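Side-chain contacts in glutathione S-transferase (Burkholderia glumae, PDB 4ISD), which binds glutathione and probably conjugates it to electrophilic substrates: residues 85-89 with 90-94; 185-188 with 189-193; 202-205 with 206-210. One frame throughout, in Å; residues are numbered along the deposited sequence.

Interaction 1 of 3, residues 85-89 with 90-94; sequences YPAPH and YAAVL
Tyr-85 and Tyr-90 form an edge-to-face aromatic pair that closes a turn at the protein surface, in the linker between helix 74-84 of the thioredoxin-like domain and helix 98-113 of the helical domain. The ring planes stand 73° apart, with centroids separated by 5.0 Å. The edge of Tyr-85 leads, its CD1 lying 3.5 Å from CZ of Tyr-90. On the same residue CB sits over the face of the Tyr-90 ring, 3.7 Å from its centroid, in a CH-pi contact. Tyr-85 can reach this way because its CG stands beside the backbone N (chi1 -55°), and its hydroxyl is fixed by a hydrogen bond to His-66 NE2. The other face of the Tyr-90 ring lies under the backbone O of His-89. Between the two tyrosines the chain doubles back through a cis peptide bond before Pro-88. A weak backbone bond spans the turn, Tyr-90 N to Pro-86 O at 3.0 Å. Small alanines suit this spot: the CB atoms of Ala-87 and Ala-92 meet at 4.0 Å. With one poorly directed hydrogen bond across it, the turn probably relies more on the packing of the two rings, with the cis Pro-88 setting its shape.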
ATOM      1  N   TYR A  85      -3.979  18.719  -4.035  1.00 53.53           N
ATOM      2  CA  TYR A  85      -4.564  19.724  -3.143  1.00 52.50           C
ATOM      3  C   TYR A  85      -3.808  19.716  -1.844  1.00 51.01           C
ATOM      4  O   TYR A  85      -4.266  19.139  -0.876  1.00 53.49           O
ATOM      5  CB  TYR A  85      -6.046  19.435  -2.884  1.00 46.98           C
ATOM      6  CG  TYR A  85      -6.815  19.315  -4.168  1.00 57.16           C
ATOM      7  CD1 TYR A  85      -7.139  20.445  -4.918  1.00 63.50           C
ATOM      8  CD2 TYR A  85      -7.175  18.067  -4.666  1.00 56.19           C
ATOM      9  CE1 TYR A  85      -7.825  20.326  -6.114  1.00 67.64           C
ATOM     10  CE2 TYR A  85      -7.857  17.939  -5.856  1.00 56.19           C
ATOM     11  CZ  TYR A  85      -8.177  19.060  -6.577  1.00 63.76           C
ATOM     12  OH  TYR A  85      -8.866  18.917  -7.758  1.00 68.76           O
ATOM     13  N   PRO A  86      -2.633  20.355  -1.820  1.00 49.49           N
ATOM     14  CA  PRO A  86      -1.768  20.282  -0.633  1.00 49.37           C
ATOM     15  C   PRO A  86      -2.034  21.369   0.431  1.00 53.79           C
ATOM     16  O   PRO A  86      -2.621  22.418   0.150  1.00 56.77           O
ATOM     17  CB  PRO A  86      -0.374  20.472  -1.239  1.00 45.75           C
ATOM     18  CG  PRO A  86      -0.622  21.435  -2.396  1.00 46.09           C
ATOM     19  CD  PRO A  86      -2.011  21.117  -2.922  1.00 50.20           C
ATOM     20  N   ALA A  87      -1.601  21.090   1.658  1.00 51.77           N
ATOM     21  CA  ALA A  87      -1.378  22.120   2.669  1.00 42.89           C
ATOM     22  C   ALA A  87      -0.437  23.160   2.084  1.00 53.78           C
ATOM     23  O   ALA A  87       0.438  22.826   1.289  1.00 66.65           O
ATOM     24  CB  ALA A  87      -0.760  21.498   3.900  1.00 41.22           C
ATOM     25  N   PRO A  88      -0.593  24.427   2.466  1.00 56.14           N
ATOM     26  CA  PRO A  88      -1.586  25.010   3.384  1.00 54.98           C
ATOM     27  C   PRO A  88      -2.862  25.510   2.698  1.00 57.88           C
ATOM     28  O   PRO A  88      -3.738  26.048   3.377  1.00 68.40           O
ATOM     29  CB  PRO A  88      -0.832  26.193   3.994  1.00 52.32           C
ATOM     30  CG  PRO A  88       0.105  26.623   2.907  1.00 58.20           C
ATOM     31  CD  PRO A  88       0.477  25.380   2.122  1.00 52.29           C
ATOM     32  N   HIS A  89      -2.964  25.335   1.382  1.00 52.48           N
ATOM     33  CA  HIS A  89      -4.141  25.764   0.634  1.00 52.92           C
ATOM     34  C   HIS A  89      -5.325  24.857   0.986  1.00 50.14           C
ATOM     35  O   HIS A  89      -6.492  25.255   0.867  1.00 50.85           O
ATOM     36  CB  HIS A  89      -3.873  25.706  -0.880  1.00 61.32           C
ATOM     37  CG  HIS A  89      -2.732  26.563  -1.344  1.00 67.28           C
ATOM     38  ND1 HIS A  89      -1.403  26.224  -1.147  1.00 65.07           N
ATOM     39  CD2 HIS A  89      -2.707  27.735  -2.029  1.00 67.63           C
ATOM     40  CE1 HIS A  89      -0.625  27.153  -1.667  1.00 63.34           C
ATOM     41  NE2 HIS A  89      -1.396  28.086  -2.213  1.00 63.93           N
ATOM     42  N   TYR A  90      -5.004  23.641   1.423  1.00 46.32           N
ATOM     43  CA  TYR A  90      -5.985  22.597   1.708  1.00 43.67           C
ATOM     44  C   TYR A  90      -5.542  21.804   2.937  1.00 47.15           C
ATOM     45  O   TYR A  90      -4.352  21.694   3.201  1.00 55.06           O
ATOM     46  CB  TYR A  90      -6.089  21.625   0.520  1.00 42.47           C
ATOM     47  CG  TYR A  90      -6.712  22.202  -0.731  1.00 49.23           C
ATOM     48  CD1 TYR A  90      -5.919  22.719  -1.763  1.00 51.29           C
ATOM     49  CD2 TYR A  90      -8.093  22.232  -0.892  1.00 51.35           C
ATOM     50  CE1 TYR A  90      -6.497  23.248  -2.918  1.00 52.62           C
ATOM     51  CE2 TYR A  90      -8.675  22.764  -2.039  1.00 53.12           C
ATOM     52  CZ  TYR A  90      -7.876  23.267  -3.050  1.00 56.21           C
ATOM     53  OH  TYR A  90      -8.466  23.792  -4.183  1.00 53.62           O
ATOM     54  N   ALA A  91      -6.484  21.228   3.681  1.00 41.59           N
ATOM     55  CA  ALA A  91      -6.118  20.362   4.806  1.00 40.75           C
ATOM     56  C   ALA A  91      -5.343  19.137   4.307  1.00 44.33           C
ATOM     57  O   ALA A  91      -5.757  18.490   3.335  1.00 44.51           O
ATOM     58  CB  ALA A  91      -7.344  19.921   5.555  1.00 36.50           C
ATOM     59  N   ALA A  92      -4.233  18.826   4.975  1.00 42.60           N
ATOM     60  CA  ALA A  92      -3.456  17.628   4.659  1.00 47.55           C
ATOM     61  C   ALA A  92      -3.985  16.387   5.358  1.00 49.87           C
ATOM     62  O   ALA A  92      -4.332  16.421   6.543  1.00 59.24           O
ATOM     63  CB  ALA A  92      -1.992  17.829   5.009  1.00 53.93           C
ATOM     64  N   VAL A  93      -4.022  15.280   4.627  1.00 43.73           N
ATOM     65  CA  VAL A  93      -4.447  14.015   5.203  1.00 37.27           C
ATOM     66  C   VAL A  93      -3.249  13.152   5.581  1.00 36.06           C
ATOM     67  O   VAL A  93      -3.410  12.078   6.184  1.00 29.05           O
ATOM     68  CB  VAL A  93      -5.353  13.256   4.242  1.00 36.87           C
ATOM     69  CG1 VAL A  93      -6.599  14.100   3.938  1.00 32.45           C
ATOM     70  CG2 VAL A  93      -4.582  12.877   2.964  1.00 28.14           C
ATOM     71  N   LEU A  94      -2.052  13.623   5.220  1.00 38.66           N
ATOM     72  CA  LEU A  94      -0.803  12.967   5.612  1.00 40.73           C
ATOM     73  C   LEU A  94       0.066  13.892   6.463  1.00 40.92           C
ATOM     74  O   LEU A  94       0.128  15.096   6.209  1.00 43.35           O
ATOM     75  CB  LEU A  94      -0.014  12.528   4.376  1.00 48.35           C
ATOM     76  CG  LEU A  94      -0.382  11.253   3.611  1.00 43.15           C
ATOM     77  CD1 LEU A  94       0.726  10.920   2.595  1.00 37.47           C
ATOM     78  CD2 LEU A  94      -0.657  10.061   4.561  1.00 29.52           C
TER

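Interaction 2 of 3, residues 185-188 with 189-193; sequences DPVP and PKVLR
Pro-188 O accepts a hydrogen bond from Val-191 N at 2.8 Å and 159°, and here the extended backbone of Val-187 and Pro-188 turns into helix 189-199. The donor stands above the carbonyl plane, 35° out of it. One step on, Arg-193 N bonds to Pro-189 O at 2.8 Å in the regular i to i+4 pattern. Pro-189 suits this place: the N-H groups of a first turn have no preceding helical carbonyl to bond to, so a proline, which has none, costs nothing here, and its ring holds phi near the helical value.

Apolar side chains meet across the helix entrance. Val-187 sends CG1 anti to its own N (chi1 -168°), bringing it 3.5 Å from CG2 of Val-191; the two valines cross at about a right angle, and their short branched methyls suit so close an i to i+4 approach. That same CG1 also meets Leu-192 CD2, at 4.3 Å. The other branch of Val-191, CG1, packs 4.0 Å from CB of Pro-188, whose ring rests on Leu-148 and Asp-152 of helix 139-154. Lysine suits position 190 because its long extended chain carries NZ to the backbone O atoms of Asp-152 and Ile-155, at the end of that helix, where it is hydrogen-bonded to both. The guanidinium of Arg-193 curls back so that one face lies over Pro-189 C, while NH2 forms a salt bridge with Asp-157.

A proline in the first turn is a familiar way to begin a helix, and the i to i+5 meeting of Val-187 with Leu-192 recalls a hydrophobic staple, though a loose one; the helix so begun belongs to the all-helical C-terminal domain of the glutathione transferase fold.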
ATOM      1  N   ASP A 185      -9.026 -11.391  23.559  1.00 65.41           N
ATOM      2  CA  ASP A 185      -8.236 -10.677  24.558  1.00 71.01           C
ATOM      3  C   ASP A 185      -8.977  -9.436  25.065  1.00 68.24           C
ATOM      4  O   ASP A 185      -9.731  -8.802  24.325  1.00 63.05           O
ATOM      5  CB  ASP A 185      -6.867 -10.297  23.994  1.00 74.06           C
ATOM      6  CG  ASP A 185      -5.862 -11.431  24.081  1.00 80.64           C
ATOM      7  OD1 ASP A 185      -6.278 -12.592  24.298  1.00 84.78           O
ATOM      8  OD2 ASP A 185      -4.653 -11.157  23.933  1.00 81.19           O
ATOM      9  N   PRO A 186      -8.790  -9.096  26.344  1.00 73.47           N
ATOM     10  CA  PRO A 186      -9.463  -7.871  26.790  1.00 69.60           C
ATOM     11  C   PRO A 186      -8.843  -6.633  26.150  1.00 60.88           C
ATOM     12  O   PRO A 186      -7.614  -6.543  26.025  1.00 57.03           O
ATOM     13  CB  PRO A 186      -9.269  -7.884  28.316  1.00 68.91           C
ATOM     14  CG  PRO A 186      -8.153  -8.850  28.570  1.00 73.26           C
ATOM     15  CD  PRO A 186      -8.210  -9.863  27.460  1.00 78.01           C
ATOM     16  N   VAL A 187      -9.705  -5.702  25.747  1.00 56.25           N
ATOM     17  CA  VAL A 187      -9.300  -4.480  25.063  1.00 53.11           C
ATOM     18  C   VAL A 187      -9.195  -3.282  26.014  1.00 51.56           C
ATOM     19  O   VAL A 187     -10.168  -2.932  26.679  1.00 45.57           O
ATOM     20  CB  VAL A 187     -10.323  -4.096  23.986  1.00 49.24           C
ATOM     21  CG1 VAL A 187      -9.744  -3.020  23.100  1.00 48.12           C
ATOM     22  CG2 VAL A 187     -10.754  -5.311  23.175  1.00 42.98           C
ATOM     23  N   PRO A 188      -8.013  -2.647  26.074  1.00 50.06           N
ATOM     24  CA  PRO A 188      -7.805  -1.418  26.848  1.00 51.39           C
ATOM     25  C   PRO A 188      -8.751  -0.306  26.410  1.00 58.75           C
ATOM     26  O   PRO A 188      -8.755   0.058  25.225  1.00 60.45           O
ATOM     27  CB  PRO A 188      -6.367  -1.032  26.497  1.00 38.36           C
ATOM     28  CG  PRO A 188      -5.702  -2.338  26.221  1.00 34.85           C
ATOM     29  CD  PRO A 188      -6.748  -3.167  25.523  1.00 42.12           C
ATOM     30  N   PRO A 189      -9.540   0.236  27.354  1.00 58.97           N
ATOM     31  CA  PRO A 189     -10.542   1.261  27.040  1.00 56.97           C
ATOM     32  C   PRO A 189      -9.964   2.447  26.263  1.00 45.34           C
ATOM     33  O   PRO A 189     -10.686   3.035  25.452  1.00 34.53           O
ATOM     34  CB  PRO A 189     -11.075   1.692  28.423  1.00 60.85           C
ATOM     35  CG  PRO A 189     -10.121   1.115  29.418  1.00 65.20           C
ATOM     36  CD  PRO A 189      -9.530  -0.106  28.785  1.00 64.82           C
ATOM     37  N   LYS A 190      -8.684   2.763  26.473  1.00 43.79           N
ATOM     38  CA  LYS A 190      -8.025   3.806  25.684  1.00 41.34           C
ATOM     39  C   LYS A 190      -8.118   3.580  24.174  1.00 46.98           C
ATOM     40  O   LYS A 190      -8.070   4.548  23.409  1.00 49.81           O
ATOM     41  CB  LYS A 190      -6.560   3.980  26.070  1.00 34.03           C
ATOM     42  CG  LYS A 190      -5.620   2.953  25.453  1.00 32.05           C
ATOM     43  CD  LYS A 190      -4.171   3.323  25.746  1.00 30.76           C
ATOM     44  CE  LYS A 190      -3.195   2.287  25.234  1.00 37.86           C
ATOM     45  NZ  LYS A 190      -1.824   2.884  25.170  1.00 45.47           N
ATOM     46  N   VAL A 191      -8.244   2.328  23.729  1.00 42.00           N
ATOM     47  CA  VAL A 191      -8.419   2.113  22.295  1.00 37.76           C
ATOM     48  C   VAL A 191      -9.888   2.180  21.895  1.00 41.76           C
ATOM     49  O   VAL A 191     -10.211   2.593  20.784  1.00 50.61           O
ATOM     50  CB  VAL A 191      -7.711   0.834  21.748  1.00 40.46           C
ATOM     51  CG1 VAL A 191      -6.754   0.243  22.774  1.00 41.90           C
ATOM     52  CG2 VAL A 191      -8.718  -0.187  21.240  1.00 36.10           C
ATOM     53  N   LEU A 192     -10.772   1.790  22.806  1.00 45.41           N
ATOM     54  CA  LEU A 192     -12.201   2.006  22.611  1.00 44.87           C
ATOM     55  C   LEU A 192     -12.477   3.489  22.391  1.00 44.63           C
ATOM     56  O   LEU A 192     -13.260   3.860  21.512  1.00 51.94           O
ATOM     57  CB  LEU A 192     -12.989   1.517  23.827  1.00 47.11           C
ATOM     58  CG  LEU A 192     -12.960   0.003  24.047  1.00 48.11           C
ATOM     59  CD1 LEU A 192     -13.824  -0.369  25.250  1.00 47.66           C
ATOM     60  CD2 LEU A 192     -13.379  -0.768  22.775  1.00 34.05           C
ATOM     61  N   ARG A 193     -11.818   4.333  23.184  1.00 32.35           N
ATOM     62  CA  ARG A 193     -12.014   5.778  23.097  1.00 34.67           C
ATOM     63  C   ARG A 193     -11.527   6.320  21.758  1.00 38.91           C
ATOM     64  O   ARG A 193     -12.236   7.066  21.085  1.00 40.31           O
ATOM     65  CB  ARG A 193     -11.315   6.485  24.260  1.00 32.48           C
ATOM     66  CG  ARG A 193     -12.074   6.360  25.591  1.00 37.11           C
ATOM     67  CD  ARG A 193     -11.469   7.234  26.680  1.00 37.48           C
ATOM     68  NE  ARG A 193     -10.292   6.626  27.299  1.00 42.50           N
ATOM     69  CZ  ARG A 193     -10.345   5.760  28.311  1.00 45.89           C
ATOM     70  NH1 ARG A 193     -11.520   5.388  28.806  1.00 46.40           N
ATOM     71  NH2 ARG A 193      -9.232   5.266  28.836  1.00 43.12           N
TER

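Interaction 3 of 3, residues 202-205 with 206-210; sequences PSVQ and QWVKQ
Gln-205 and Val-208 lie side by side because the glutamine keeps CG beside its backbone N (chi1 -77°) and then bends at chi2 (-54°), setting its amide alongside the valine methyls. The setting is an alpha helix, 202-212, near the C-terminus of the glutathione transferase helical domain, and the contact is the usual i to i+3 and i to i+4 packing along one of its flanks. The amide touches both branches: NE2 is 4.0 Å from Val-208 CG1, and OE1 is 4.1 Å from Val-208 CG2. A long, flexible glutamine suits this partly exposed site, its amide passing the valine so that NE2 finds a polar partner in the backbone O of Trp-199, on the preceding helix 189-199.

Deeper in, CG1 of Val-204 approaches CG1 of Val-208 at 4.3 Å, and both valines press on Trp-199; short branched side chains suit positions facing neighbouring helices. Trp-207 leaves the same turn with CG anti to its N (chi1 169°), which carries the indole to helix 19-31; there it meets Phe-25 edge-to-face and touches Met-22, while the buried Ser-203 hydrogen-bonds through OG to Glu-30 OE2 of the same helix.

The backbone beneath is gripped mostly by i to i+4 bonds. Pro-202 starts this part of the helix, where its missing N-H costs little, and its O receives Gln-206 N at 2.9 Å. Gln-205 O takes Lys-209 N, also at 2.9 Å. Trp-207 N is held weakly twice, by Ser-203 O and, in an i to i+3 bond, by Val-204 O. Val-208 N is hydrogen-bonded to Val-204 O, 3.1 Å away and in its carbonyl plane.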
ATOM      1  N   PRO A 202     -16.729  14.741  11.657  1.00 34.98           N
ATOM      2  CA  PRO A 202     -17.788  15.064  10.695  1.00 40.48           C
ATOM      3  C   PRO A 202     -17.586  14.383   9.334  1.00 45.99           C
ATOM      4  O   PRO A 202     -18.589  14.041   8.707  1.00 49.54           O
ATOM      5  CB  PRO A 202     -17.690  16.584  10.569  1.00 36.68           C
ATOM      6  CG  PRO A 202     -17.157  17.025  11.875  1.00 36.47           C
ATOM      7  CD  PRO A 202     -16.285  15.930  12.412  1.00 32.96           C
ATOM      8  N   SER A 203     -16.343  14.164   8.898  1.00 50.80           N
ATOM      9  CA  SER A 203     -16.106  13.512   7.588  1.00 51.01           C
ATOM     10  C   SER A 203     -16.597  12.062   7.544  1.00 44.07           C
ATOM     11  O   SER A 203     -17.306  11.674   6.604  1.00 41.91           O
ATOM     12  CB  SER A 203     -14.636  13.592   7.135  1.00 43.02           C
ATOM     13  OG  SER A 203     -13.791  12.876   8.019  1.00 37.83           O
ATOM     14  N   VAL A 204     -16.217  11.269   8.547  1.00 32.62           N
ATOM     15  CA  VAL A 204     -16.751   9.912   8.670  1.00 36.36           C
ATOM     16  C   VAL A 204     -18.280   9.931   8.807  1.00 42.41           C
ATOM     17  O   VAL A 204     -18.973   9.157   8.144  1.00 43.95           O
ATOM     18  CB  VAL A 204     -16.157   9.145   9.871  1.00 37.42           C
ATOM     19  CG1 VAL A 204     -16.945   7.857  10.106  1.00 42.12           C
ATOM     20  CG2 VAL A 204     -14.661   8.848   9.668  1.00 24.50           C
ATOM     21  N   GLN A 205     -18.802  10.818   9.658  1.00 43.54           N
ATOM     22  CA  GLN A 205     -20.248  10.908   9.878  1.00 46.01           C
ATOM     23  C   GLN A 205     -20.982  11.207   8.587  1.00 47.55           C
ATOM     24  O   GLN A 205     -22.097  10.733   8.368  1.00 53.22           O
ATOM     25  CB  GLN A 205     -20.600  11.967  10.933  1.00 46.09           C
ATOM     26  CG  GLN A 205     -20.357  11.517  12.372  1.00 41.26           C
ATOM     27  CD  GLN A 205     -21.064  10.206  12.705  1.00 46.71           C
ATOM     28  OE1 GLN A 205     -22.301  10.131  12.710  1.00 52.53           O
ATOM     29  NE2 GLN A 205     -20.276   9.161  12.978  1.00 41.93           N
ATOM     30  N   GLN A 206     -20.350  11.997   7.730  1.00 42.33           N
ATOM     31  CA  GLN A 206     -20.925  12.294   6.433  1.00 41.20           C
ATOM     32  C   GLN A 206     -21.105  10.984   5.683  1.00 51.99           C
ATOM     33  O   GLN A 206     -22.101  10.814   4.962  1.00 53.24           O
ATOM     34  CB  GLN A 206     -20.015  13.239   5.648  1.00 41.50           C
ATOM     35  CG  GLN A 206     -20.179  14.697   5.989  1.00 45.15           C
ATOM     36  CD  GLN A 206     -21.549  15.192   5.626  1.00 64.14           C
ATOM     37  OE1 GLN A 206     -22.169  14.686   4.688  1.00 73.24           O
ATOM     38  NE2 GLN A 206     -22.047  16.173   6.374  1.00 72.44           N
ATOM     39  N   TRP A 207     -20.147  10.061   5.876  1.00 50.98           N
ATOM     40  CA  TRP A 207     -20.187   8.735   5.247  1.00 48.49           C
ATOM     41  C   TRP A 207     -21.326   7.870   5.774  1.00 52.48           C
ATOM     42  O   TRP A 207     -22.034   7.243   4.976  1.00 58.95           O
ATOM     43  CB  TRP A 207     -18.859   7.989   5.402  1.00 43.42           C
ATOM     44  CG  TRP A 207     -18.930   6.540   5.019  1.00 45.11           C
ATOM     45  CD1 TRP A 207     -19.175   5.484   5.849  1.00 45.09           C
ATOM     46  CD2 TRP A 207     -18.750   5.986   3.703  1.00 50.13           C
ATOM     47  NE1 TRP A 207     -19.164   4.310   5.132  1.00 50.32           N
ATOM     48  CE2 TRP A 207     -18.900   4.589   3.816  1.00 51.47           C
ATOM     49  CE3 TRP A 207     -18.465   6.535   2.446  1.00 55.39           C
ATOM     50  CZ2 TRP A 207     -18.776   3.730   2.717  1.00 56.24           C
ATOM     51  CZ3 TRP A 207     -18.348   5.678   1.350  1.00 56.92           C
ATOM     52  CH2 TRP A 207     -18.510   4.294   1.494  1.00 54.68           C
ATOM     53  N   VAL A 208     -21.513   7.821   7.095  1.00 46.59           N
ATOM     54  CA  VAL A 208     -22.614   7.008   7.626  1.00 54.29           C
ATOM     55  C   VAL A 208     -23.967   7.622   7.265  1.00 57.35           C
ATOM     56  O   VAL A 208     -24.975   6.914   7.163  1.00 58.56           O
ATOM     57  CB  VAL A 208     -22.510   6.686   9.158  1.00 39.23           C
ATOM     58  CG1 VAL A 208     -21.125   7.032   9.718  1.00 36.74           C
ATOM     59  CG2 VAL A 208     -23.580   7.375   9.920  1.00 33.80           C
ATOM     60  N   LYS A 209     -23.964   8.933   7.032  1.00 60.52           N
ATOM     61  CA  LYS A 209     -25.150   9.659   6.562  1.00 63.05           C
ATOM     62  C   LYS A 209     -25.447   9.373   5.087  1.00 59.43           C
ATOM     63  O   LYS A 209     -26.597   9.198   4.698  1.00 60.46           O
ATOM     64  CB  LYS A 209     -24.982  11.172   6.790  1.00 57.77           C
ATOM     65  CG  LYS A 209     -25.782  12.079   5.851  1.00 59.57           C
ATOM     66  CD  LYS A 209     -27.177  12.390   6.392  1.00 68.04           C
ATOM     67  CE  LYS A 209     -27.757  13.655   5.753  1.00 69.20           C
ATOM     68  NZ  LYS A 209     -29.136  13.437   5.225  1.00 73.84           N
ATOM     69  N   GLN A 210     -24.410   9.342   4.263  1.00 57.21           N
ATOM     70  CA  GLN A 210     -24.605   9.051   2.846  1.00 64.95           C
ATOM     71  C   GLN A 210     -25.050   7.599   2.684  1.00 61.70           C
ATOM     72  O   GLN A 210     -25.944   7.296   1.887  1.00 63.26           O
ATOM     73  CB  GLN A 210     -23.319   9.307   2.064  1.00 70.94           C
ATOM     74  CG  GLN A 210     -23.387   8.872   0.616  1.00 83.14           C
ATOM     75  CD  GLN A 210     -23.451  10.041  -0.334  1.00 88.09           C
ATOM     76  OE1 GLN A 210     -23.148  11.177   0.046  1.00 91.66           O
ATOM     77  NE2 GLN A 210     -23.847   9.778  -1.580  1.00 82.47           N
TER

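The three contacts follow one another along the chain without touching. Interactions 1 and 3 are the nearest pair, about 8 Å between closest atoms, and both meet helix 19-31: Tyr-85 and Val-93 from one, Ser-203, Val-204 and Trp-207 from the other. That helix also carries Phe-20 of the glutathione pocket, and the side chain of Trp-207 is about 10 Å from a bound glutathione. Interactions 2 and 3 lie on successive helices, their centres 24 Å apart and their nearest atoms about 12 Å apart. Interactions 1 and 2, at 31 Å between centres, are the most widely separated.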